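Local coordinates for putative polyphosphate kinase 2 family protein (Arthrobacter aurescens, PDB 3RHF) that probably transfers phosphate between polyphosphate and nucleotides, at residues Phe26-Val31 / Met185-Lys190; Ile148-Gly153 / Arg162-Ile167; His243-Asn248 / Gln258-Asp263. One frame throughout, in Å; residues are numbered along the deposited sequence.

Interaction 1. Residues Phe26-Val31 / Met185-Lys190; sequences FSLAGV and MLNISK
Leu28 and Val31 reach from the N-terminal loop to the same target, the side-chain amide of Asn187, and all the contact between the two segments is van der Waals. Val31 makes the closer approach: its CG1 comes to 3.5 Å from Asn187 ND2, on the nitrogen end of the amide. Leu28 meets the group more evenly, with CD1 4.1 Å from both ND2 and OD1 of Asn187, so this methyl favours neither amide end. Asn187 extends to meet them with its CG anti to the backbone N (chi1 -175°), which carries the amide out from the strand toward the loop. No hydrogen bond passes between the segments.

Asn187 is the last residue of strand 179-187, which lies between 75-82 and 242-246 in the parallel five-stranded sheet of a three-layer alpha/beta/alpha sandwich, the architecture of the P-loop NTPase clan. The loop therefore lies against the C-terminal end of a strand. It also leans on the next strand, where Leu28 touches Val244 and Val31 touches Pro246; Phe26 packs on Val244 and on Phe232 of helix 221-235.

Polar bonding keeps within each segment or goes to its neighbours. Residues 27-31 make a tight turn with weak bonds: Gly30 N approaches Ser27 O at 3.2 Å, and Gly30 N also lies 3.4 Å from Ser27 OG. On the strand side, Asn187 shares backbone bonds with Val245 and Ala247. Two residues further on, Ser189 is the N-cap of helix 190-202, its OG accepting from Glu192 N, while its own N bonds to Asn248 OD1.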
loop_
_atom_site.group_PDB
_atom_site.type_symbol
_atom_site.label_atom_id
_atom_site.label_comp_id
_atom_site.label_asym_id
_atom_site.label_seq_id
_atom_site.Cartn_x
_atom_site.Cartn_y
_atom_site.Cartn_z
ATOM N N PHE A 26 13.788 -7.186 31.603
ATOM C CA PHE A 26 14.465 -6.773 30.358
ATOM C C PHE A 26 15.626 -5.832 30.519
ATOM O O PHE A 26 15.521 -4.835 31.253
ATOM C CB PHE A 26 13.489 -6.086 29.371
ATOM C CG PHE A 26 14.058 -5.907 27.958
ATOM C CD1 PHE A 26 14.532 -4.669 27.524
ATOM C CD2 PHE A 26 14.141 -6.985 27.082
ATOM C CE1 PHE A 26 15.068 -4.513 26.232
ATOM C CE2 PHE A 26 14.654 -6.836 25.791
ATOM C CZ PHE A 26 15.110 -5.599 25.362
ATOM N N SER A 27 16.687 -6.130 29.761
ATOM C CA SER A 27 17.710 -5.149 29.453
ATOM C C SER A 27 18.144 -5.193 27.974
ATOM O O SER A 27 18.369 -6.264 27.404
ATOM C CB SER A 27 18.918 -5.329 30.388
ATOM O OG SER A 27 19.822 -6.297 29.898
ATOM N N LEU A 28 18.286 -4.018 27.374
ATOM C CA LEU A 28 18.576 -3.915 25.949
ATOM C C LEU A 28 20.025 -4.324 25.580
ATOM O O LEU A 28 20.327 -4.613 24.403
ATOM C CB LEU A 28 18.233 -2.508 25.448
ATOM C CG LEU A 28 18.445 -2.184 23.955
ATOM C CD1 LEU A 28 17.549 -3.039 23.058
ATOM C CD2 LEU A 28 18.259 -0.683 23.663
ATOM N N ALA A 29 20.904 -4.390 26.580
ATOM C CA ALA A 29 22.278 -4.859 26.346
ATOM C C ALA A 29 22.348 -6.386 26.283
ATOM O O ALA A 29 23.209 -6.925 25.607
ATOM C CB ALA A 29 23.242 -4.317 27.412
ATOM N N GLY A 30 21.448 -7.087 26.976
ATOM C CA GLY A 30 21.323 -8.558 26.836
ATOM C C GLY A 30 20.851 -9.009 25.443
ATOM O O GLY A 30 20.978 -10.176 25.097
ATOM N N VAL A 31 20.320 -8.088 24.632
ATOM C CA VAL A 31 19.860 -8.427 23.285
ATOM C C VAL A 31 21.026 -8.500 22.296
ATOM O O VAL A 31 21.821 -7.577 22.205
ATOM C CB VAL A 31 18.787 -7.415 22.736
ATOM C CG1 VAL A 31 18.282 -7.868 21.368
ATOM C CG2 VAL A 31 17.647 -7.264 23.725
HETATM N N MSE A 185 10.454 -2.708 18.061
HETATM C CA MSE A 185 11.713 -1.965 17.858
HETATM C C MSE A 185 12.693 -2.848 17.132
HETATM O O MSE A 185 13.033 -3.936 17.585
HETATM C CB MSE A 185 12.284 -1.477 19.158
HETATM C CG MSE A 185 13.469 -0.493 18.948
HETATM SE SE MSE A 185 15.180 -1.286 19.563
HETATM C CE MSE A 185 16.382 0.305 19.315
ATOM N N LEU A 186 13.127 -2.387 15.978
ATOM C CA LEU A 186 14.137 -3.112 15.215
ATOM C C LEU A 186 15.534 -2.718 15.678
ATOM O O LEU A 186 15.940 -1.585 15.498
ATOM C CB LEU A 186 14.018 -2.806 13.708
ATOM C CG LEU A 186 12.679 -3.045 13.068
ATOM C CD1 LEU A 186 12.819 -2.592 11.652
ATOM C CD2 LEU A 186 12.299 -4.510 13.199
ATOM N N ASN A 187 16.275 -3.671 16.220
ATOM C CA ASN A 187 17.533 -3.392 16.888
ATOM C C ASN A 187 18.727 -3.891 16.025
ATOM O O ASN A 187 18.910 -5.096 15.759
ATOM C CB ASN A 187 17.467 -4.068 18.251
ATOM C CG ASN A 187 18.655 -3.791 19.128
ATOM O OD1 ASN A 187 19.091 -2.645 19.306
ATOM N ND2 ASN A 187 19.132 -4.831 19.764
ATOM N N ILE A 188 19.521 -2.954 15.546
ATOM C CA ILE A 188 20.768 -3.323 14.887
ATOM C C ILE A 188 21.911 -2.806 15.717
ATOM O O ILE A 188 21.748 -1.846 16.490
ATOM C CB ILE A 188 20.869 -2.816 13.438
ATOM C CG1 ILE A 188 20.810 -1.272 13.373
ATOM C CG2 ILE A 188 19.767 -3.502 12.586
ATOM C CD1 ILE A 188 20.920 -0.688 11.965
ATOM N N SER A 189 23.051 -3.470 15.576
ATOM C CA SER A 189 24.281 -3.062 16.255
ATOM C C SER A 189 24.857 -1.810 15.611
ATOM O O SER A 189 24.632 -1.553 14.423
ATOM C CB SER A 189 25.310 -4.175 16.200
ATOM O OG SER A 189 25.787 -4.324 14.889
ATOM N N LYS A 190 25.579 -1.009 16.401
ATOM C CA LYS A 190 26.300 0.177 15.852
ATOM C C LYS A 190 27.184 -0.179 14.641
ATOM O O LYS A 190 27.260 0.589 13.692
ATOM C CB LYS A 190 27.116 0.917 16.924
ATOM C CG LYS A 190 27.523 2.381 16.535
ATOM C CD LYS A 190 28.587 2.953 17.474
ATOM C CE LYS A 190 28.868 4.464 17.224
ATOM N NZ LYS A 190 29.789 5.151 18.223
#

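Interaction 2. Residues Ile148-Gly153 / Arg162-Ile167; sequences IHRVHG and RRYAAI
His149 and Arg163 meet nitrogen to nitrogen without a hydrogen bond: ND1 of His149 lies 3.5 Å from NH1 of Arg163. The imidazole nitrogen sits at the edge of the guanidinium, near its plane, but the two flat groups are turned 66° apart, and NH1 approaches the ring obliquely. The arginine is positioned by other partners. NH1 gives a hydrogen bond to the backbone O of Asp145, NE forms a salt bridge with Glu159, and the group makes a cation-pi contact with Phe121. Its chain is extended from CG to NE and spans the gap; the CA atoms of His149 and Arg163, the nearest across the two segments, are 11.0 Å apart.

The second touch is looser. Tyr164 brings its OH to 4.1 Å from Arg150 CD, beside the aliphatic part of a chain whose NH1 is salt-bridged to Asp226.

Helix 148-151 is short, closed by a Schellman motif with Gly153 at the C-prime position, in which Trp154 N bonds to His149 O and Gly153 N to Arg150 O. It lies alongside the long helix 157-176, and helix 221-235 flanks both, touching Ile148 and Val151 through Tyr224 and Tyr164 through Val230 and Lys234.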
loop_
_atom_site.group_PDB
_atom_site.type_symbol
_atom_site.label_atom_id
_atom_site.label_comp_id
_atom_site.label_asym_id
_atom_site.label_seq_id
_atom_site.Cartn_x
_atom_site.Cartn_y
_atom_site.Cartn_z
ATOM N N ILE A 148 14.420 11.277 20.193
ATOM C CA ILE A 148 15.243 12.288 19.618
ATOM C C ILE A 148 15.260 13.465 20.617
ATOM O O ILE A 148 16.317 13.966 20.985
ATOM C CB ILE A 148 14.782 12.616 18.143
ATOM C CG1 ILE A 148 15.864 13.416 17.399
ATOM C CG2 ILE A 148 13.518 13.393 18.087
ATOM C CD1 ILE A 148 15.685 13.446 15.830
ATOM N N HIS A 149 14.095 13.836 21.129
ATOM C CA HIS A 149 13.986 14.971 22.045
ATOM C C HIS A 149 14.812 14.743 23.305
ATOM O O HIS A 149 15.393 15.663 23.849
ATOM C CB HIS A 149 12.521 15.204 22.424
ATOM C CG HIS A 149 11.689 15.811 21.331
ATOM N ND1 HIS A 149 10.978 16.984 21.500
ATOM C CD2 HIS A 149 11.439 15.401 20.066
ATOM C CE1 HIS A 149 10.327 17.273 20.387
ATOM N NE2 HIS A 149 10.598 16.332 19.497
ATOM N N ARG A 150 14.874 13.510 23.777
ATOM C CA ARG A 150 15.679 13.230 24.945
ATOM C C ARG A 150 17.161 13.441 24.645
ATOM O O ARG A 150 17.804 14.301 25.240
ATOM C CB ARG A 150 15.423 11.815 25.409
ATOM C CG ARG A 150 16.174 11.467 26.654
ATOM C CD ARG A 150 15.642 10.176 27.184
ATOM N NE ARG A 150 16.047 9.911 28.546
ATOM C CZ ARG A 150 17.249 9.461 28.906
ATOM N NH1 ARG A 150 18.227 9.221 28.003
ATOM N NH2 ARG A 150 17.470 9.219 30.188
ATOM N N VAL A 151 17.672 12.662 23.699
ATOM C CA VAL A 151 19.047 12.735 23.248
ATOM C C VAL A 151 19.557 14.163 23.140
ATOM O O VAL A 151 20.623 14.475 23.656
ATOM C CB VAL A 151 19.212 12.088 21.883
ATOM C CG1 VAL A 151 20.672 12.216 21.387
ATOM C CG2 VAL A 151 18.817 10.637 21.947
ATOM N N HIS A 152 18.798 15.017 22.473
ATOM C CA HIS A 152 19.236 16.379 22.181
ATOM C C HIS A 152 18.794 17.463 23.190
ATOM O O HIS A 152 18.876 18.656 22.906
ATOM C CB HIS A 152 18.836 16.730 20.752
ATOM C CG HIS A 152 19.634 15.986 19.728
ATOM N ND1 HIS A 152 19.065 15.389 18.627
ATOM C CD2 HIS A 152 20.963 15.724 19.656
ATOM C CE1 HIS A 152 20.005 14.803 17.910
ATOM N NE2 HIS A 152 21.167 14.985 18.516
ATOM N N GLY A 153 18.376 17.039 24.379
ATOM C CA GLY A 153 17.971 17.967 25.441
ATOM C C GLY A 153 16.825 18.904 25.093
ATOM O O GLY A 153 16.720 19.989 25.669
ATOM N N ARG A 162 6.094 13.309 31.851
ATOM C CA ARG A 162 4.694 13.468 31.518
ATOM C C ARG A 162 4.377 12.813 30.168
ATOM O O ARG A 162 3.288 12.284 29.958
ATOM C CB ARG A 162 4.217 14.944 31.557
ATOM C CG ARG A 162 4.215 15.691 30.182
ATOM C CD ARG A 162 3.301 16.961 30.120
ATOM N NE ARG A 162 2.105 16.718 29.297
ATOM C CZ ARG A 162 2.071 16.695 27.962
ATOM N NH1 ARG A 162 0.915 16.438 27.360
ATOM N NH2 ARG A 162 3.167 16.915 27.225
ATOM N N ARG A 163 5.325 12.835 29.253
ATOM C CA ARG A 163 5.100 12.234 27.959
ATOM C C ARG A 163 4.970 10.734 28.029
ATOM O O ARG A 163 4.123 10.150 27.365
ATOM C CB ARG A 163 6.196 12.602 27.040
ATOM C CG ARG A 163 6.032 13.988 26.619
ATOM C CD ARG A 163 7.067 14.288 25.633
ATOM N NE ARG A 163 7.025 15.684 25.286
ATOM C CZ ARG A 163 7.812 16.237 24.381
ATOM N NH1 ARG A 163 8.696 15.499 23.737
ATOM N NH2 ARG A 163 7.698 17.531 24.116
ATOM N N TYR A 164 5.777 10.119 28.869
ATOM C CA TYR A 164 5.671 8.699 29.089
ATOM C C TYR A 164 4.283 8.342 29.607
ATOM O O TYR A 164 3.677 7.347 29.157
ATOM C CB TYR A 164 6.705 8.230 30.112
ATOM C CG TYR A 164 8.120 8.313 29.657
ATOM C CD1 TYR A 164 8.498 7.923 28.367
ATOM C CD2 TYR A 164 9.102 8.739 30.518
ATOM C CE1 TYR A 164 9.847 7.993 27.971
ATOM C CE2 TYR A 164 10.427 8.817 30.145
ATOM C CZ TYR A 164 10.801 8.454 28.894
ATOM O OH TYR A 164 12.112 8.534 28.560
ATOM N N ALA A 165 3.801 9.119 30.571
ATOM C CA ALA A 165 2.503 8.849 31.159
ATOM C C ALA A 165 1.409 9.125 30.127
ATOM O O ALA A 165 0.432 8.395 30.085
ATOM C CB ALA A 165 2.271 9.642 32.469
ATOM N N ALA A 166 1.581 10.131 29.277
ATOM C CA ALA A 166 0.549 10.422 28.264
ATOM C C ALA A 166 0.414 9.294 27.212
ATOM O O ALA A 166 -0.704 8.877 26.830
ATOM C CB ALA A 166 0.821 11.743 27.603
ATOM N N ILE A 167 1.570 8.799 26.768
ATOM C CA ILE A 167 1.660 7.699 25.838
ATOM C C ILE A 167 0.887 6.505 26.411
ATOM O O ILE A 167 -0.005 5.974 25.780
ATOM C CB ILE A 167 3.160 7.374 25.534
ATOM C CG1 ILE A 167 3.759 8.437 24.604
ATOM C CG2 ILE A 167 3.316 6.072 24.899
ATOM C CD1 ILE A 167 5.288 8.461 24.549
#

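Interaction 3. Residues His243-Asn248 / Gln258-Asp263; sequences HVVPAN and QQLLLD
The end of strand 242-246 and the helical residues 258-263 run roughly antiparallel, with their nearest CA atoms, those of His243 and Leu260, 9.1 Å apart. One helix residue, Leu260, bridges that gap. Its CD2 sits over a face of the His243 imidazole in a CH-pi contact, 4.0 Å from the ring centroid and 18° off the ring normal. The methyl is shifted toward one side of the ring, where CD2 of Leu260 lies 3.8 Å from CD2 of His243. The other branch of the fork, CD1, rests near the root of the ring, 4.1 Å from His243 CB, and also reaches Val245, whose CG2 is 4.4 Å away from it. Leu260 thus straddles two residues on the same side of the strand. The histidine's ND1 is hydrogen-bonded to the backbone O of Lys183, a bond that helps fix how the ring is turned beneath the leucine. A triethylene glycol, probably from the crystallisation liquor, lies about 4 Å from this side chain.

Within the helix, Gln259 NE2 donates to Asp263 OD1 over 3.0 Å, nearly straight at 171°; the carboxylate oxygen is met from above its own plane.

All three touching residues are buried. The contact packs strand 242-246, the last in the order of the parallel sheet within this chain, under the helix that follows it, 250-266. Val184 of the adjacent strand 179-187 touches both Leu260 and Val245, while Gln258 and Leu262 pack on helix 43-69.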
loop_
_atom_site.group_PDB
_atom_site.type_symbol
_atom_site.label_atom_id
_atom_site.label_comp_id
_atom_site.label_asym_id
_atom_site.label_seq_id
_atom_site.Cartn_x
_atom_site.Cartn_y
_atom_site.Cartn_z
ATOM N N HIS A 243 8.274 -4.895 21.894
ATOM C CA HIS A 243 9.032 -6.024 21.461
ATOM C C HIS A 243 10.269 -5.487 20.794
ATOM O O HIS A 243 10.192 -4.559 20.016
ATOM C CB HIS A 243 8.258 -6.869 20.467
ATOM C CG HIS A 243 6.932 -7.330 20.968
ATOM N ND1 HIS A 243 5.800 -6.564 20.856
ATOM C CD2 HIS A 243 6.558 -8.480 21.579
ATOM C CE1 HIS A 243 4.788 -7.218 21.394
ATOM N NE2 HIS A 243 5.219 -8.391 21.825
ATOM N N VAL A 244 11.401 -6.084 21.104
ATOM C CA VAL A 244 12.667 -5.706 20.514
ATOM C C VAL A 244 13.139 -6.920 19.715
ATOM O O VAL A 244 13.338 -7.996 20.276
ATOM C CB VAL A 244 13.704 -5.354 21.594
ATOM C CG1 VAL A 244 15.110 -5.300 20.956
ATOM C CG2 VAL A 244 13.334 -4.032 22.330
ATOM N N VAL A 245 13.265 -6.707 18.404
ATOM C CA VAL A 245 13.448 -7.718 17.408
ATOM C C VAL A 245 14.854 -7.546 16.831
ATOM O O VAL A 245 15.141 -6.549 16.138
ATOM C CB VAL A 245 12.454 -7.526 16.243
ATOM C CG1 VAL A 245 12.728 -8.516 15.201
ATOM C CG2 VAL A 245 10.971 -7.621 16.699
ATOM N N PRO A 246 15.753 -8.503 17.106
ATOM C CA PRO A 246 17.086 -8.477 16.530
ATOM C C PRO A 246 16.978 -8.358 15.013
ATOM O O PRO A 246 16.251 -9.131 14.399
ATOM C CB PRO A 246 17.624 -9.820 16.921
ATOM C CG PRO A 246 17.059 -10.070 18.201
ATOM C CD PRO A 246 15.672 -9.496 18.175
ATOM N N ALA A 247 17.635 -7.358 14.429
ATOM C CA ALA A 247 17.385 -7.000 13.033
ATOM C C ALA A 247 18.639 -6.956 12.161
ATOM O O ALA A 247 18.552 -6.576 10.997
ATOM C CB ALA A 247 16.676 -5.678 12.956
ATOM N N ASN A 248 19.794 -7.322 12.705
ATOM C CA ASN A 248 21.001 -7.406 11.867
ATOM C C ASN A 248 20.759 -8.320 10.674
ATOM O O ASN A 248 21.285 -8.071 9.621
ATOM C CB ASN A 248 22.264 -7.911 12.643
ATOM C CG ASN A 248 23.035 -6.794 13.311
ATOM O OD1 ASN A 248 22.523 -5.698 13.470
ATOM N ND2 ASN A 248 24.276 -7.062 13.686
ATOM N N GLN A 258 6.266 -10.096 10.992
ATOM C CA GLN A 258 5.042 -10.720 10.480
ATOM C C GLN A 258 4.373 -11.679 11.441
ATOM O O GLN A 258 3.141 -11.670 11.554
ATOM C CB GLN A 258 5.182 -11.313 9.052
ATOM C CG GLN A 258 4.695 -10.255 8.078
ATOM C CD GLN A 258 4.759 -10.606 6.621
ATOM O OE1 GLN A 258 5.298 -9.830 5.823
ATOM N NE2 GLN A 258 4.148 -11.739 6.236
ATOM N N GLN A 259 5.146 -12.466 12.175
ATOM C CA GLN A 259 4.523 -13.465 13.071
ATOM C C GLN A 259 3.875 -12.764 14.223
ATOM O O GLN A 259 2.853 -13.202 14.721
ATOM C CB GLN A 259 5.508 -14.524 13.563
ATOM C CG GLN A 259 4.861 -15.810 14.079
ATOM C CD GLN A 259 4.107 -16.570 13.012
ATOM O OE1 GLN A 259 4.628 -16.885 11.941
ATOM N NE2 GLN A 259 2.868 -16.881 13.299
ATOM N N LEU A 260 4.420 -11.626 14.609
ATOM C CA LEU A 260 3.811 -10.806 15.682
ATOM C C LEU A 260 2.428 -10.310 15.308
ATOM O O LEU A 260 1.487 -10.382 16.114
ATOM C CB LEU A 260 4.710 -9.609 16.005
ATOM C CG LEU A 260 5.838 -9.853 17.013
ATOM C CD1 LEU A 260 6.658 -8.594 17.099
ATOM C CD2 LEU A 260 5.361 -10.262 18.428
ATOM N N LEU A 261 2.349 -9.794 14.081
ATOM C CA LEU A 261 1.092 -9.426 13.448
ATOM C C LEU A 261 0.098 -10.543 13.386
ATOM O O LEU A 261 -1.040 -10.351 13.759
ATOM C CB LEU A 261 1.345 -8.988 12.028
ATOM C CG LEU A 261 1.159 -7.542 11.681
ATOM C CD1 LEU A 261 1.592 -6.584 12.807
ATOM C CD2 LEU A 261 1.966 -7.285 10.428
ATOM N N LEU A 262 0.522 -11.701 12.882
ATOM C CA LEU A 262 -0.410 -12.861 12.732
ATOM C C LEU A 262 -0.925 -13.365 14.073
ATOM O O LEU A 262 -2.082 -13.740 14.172
ATOM C CB LEU A 262 0.217 -14.045 11.963
ATOM C CG LEU A 262 0.607 -13.694 10.522
ATOM C CD1 LEU A 262 1.750 -14.605 10.000
ATOM C CD2 LEU A 262 -0.566 -13.745 9.562
ATOM N N ASP A 263 -0.031 -13.409 15.073
ATOM C CA ASP A 263 -0.378 -13.904 16.392
ATOM C C ASP A 263 -1.333 -12.901 17.086
ATOM O O ASP A 263 -2.250 -13.313 17.755
ATOM C CB ASP A 263 0.882 -14.118 17.227
ATOM C CG ASP A 263 1.776 -15.318 16.732
ATOM O OD1 ASP A 263 1.447 -16.072 15.760
ATOM O OD2 ASP A 263 2.846 -15.521 17.381
#

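From the N terminus, the loop 26-31 waits 154 residues for its partner: interaction 1 closes a long loop that takes in most of the sheet and brings the early chain to the end of strand 179-187. Interaction 2 is nested inside it, a short closure between two helices, the second leading into that strand; it lies about 20 Å from interaction 1, centre to centre, and the two do not touch. Interaction 3 opens after interaction 1 has closed and joins the last strand to its following helix. Interactions 1 and 3 meet directly in the sheet, where Met185 N lies 2.7 Å from His243 O, whereas interaction 2 lies apart on the helical periphery.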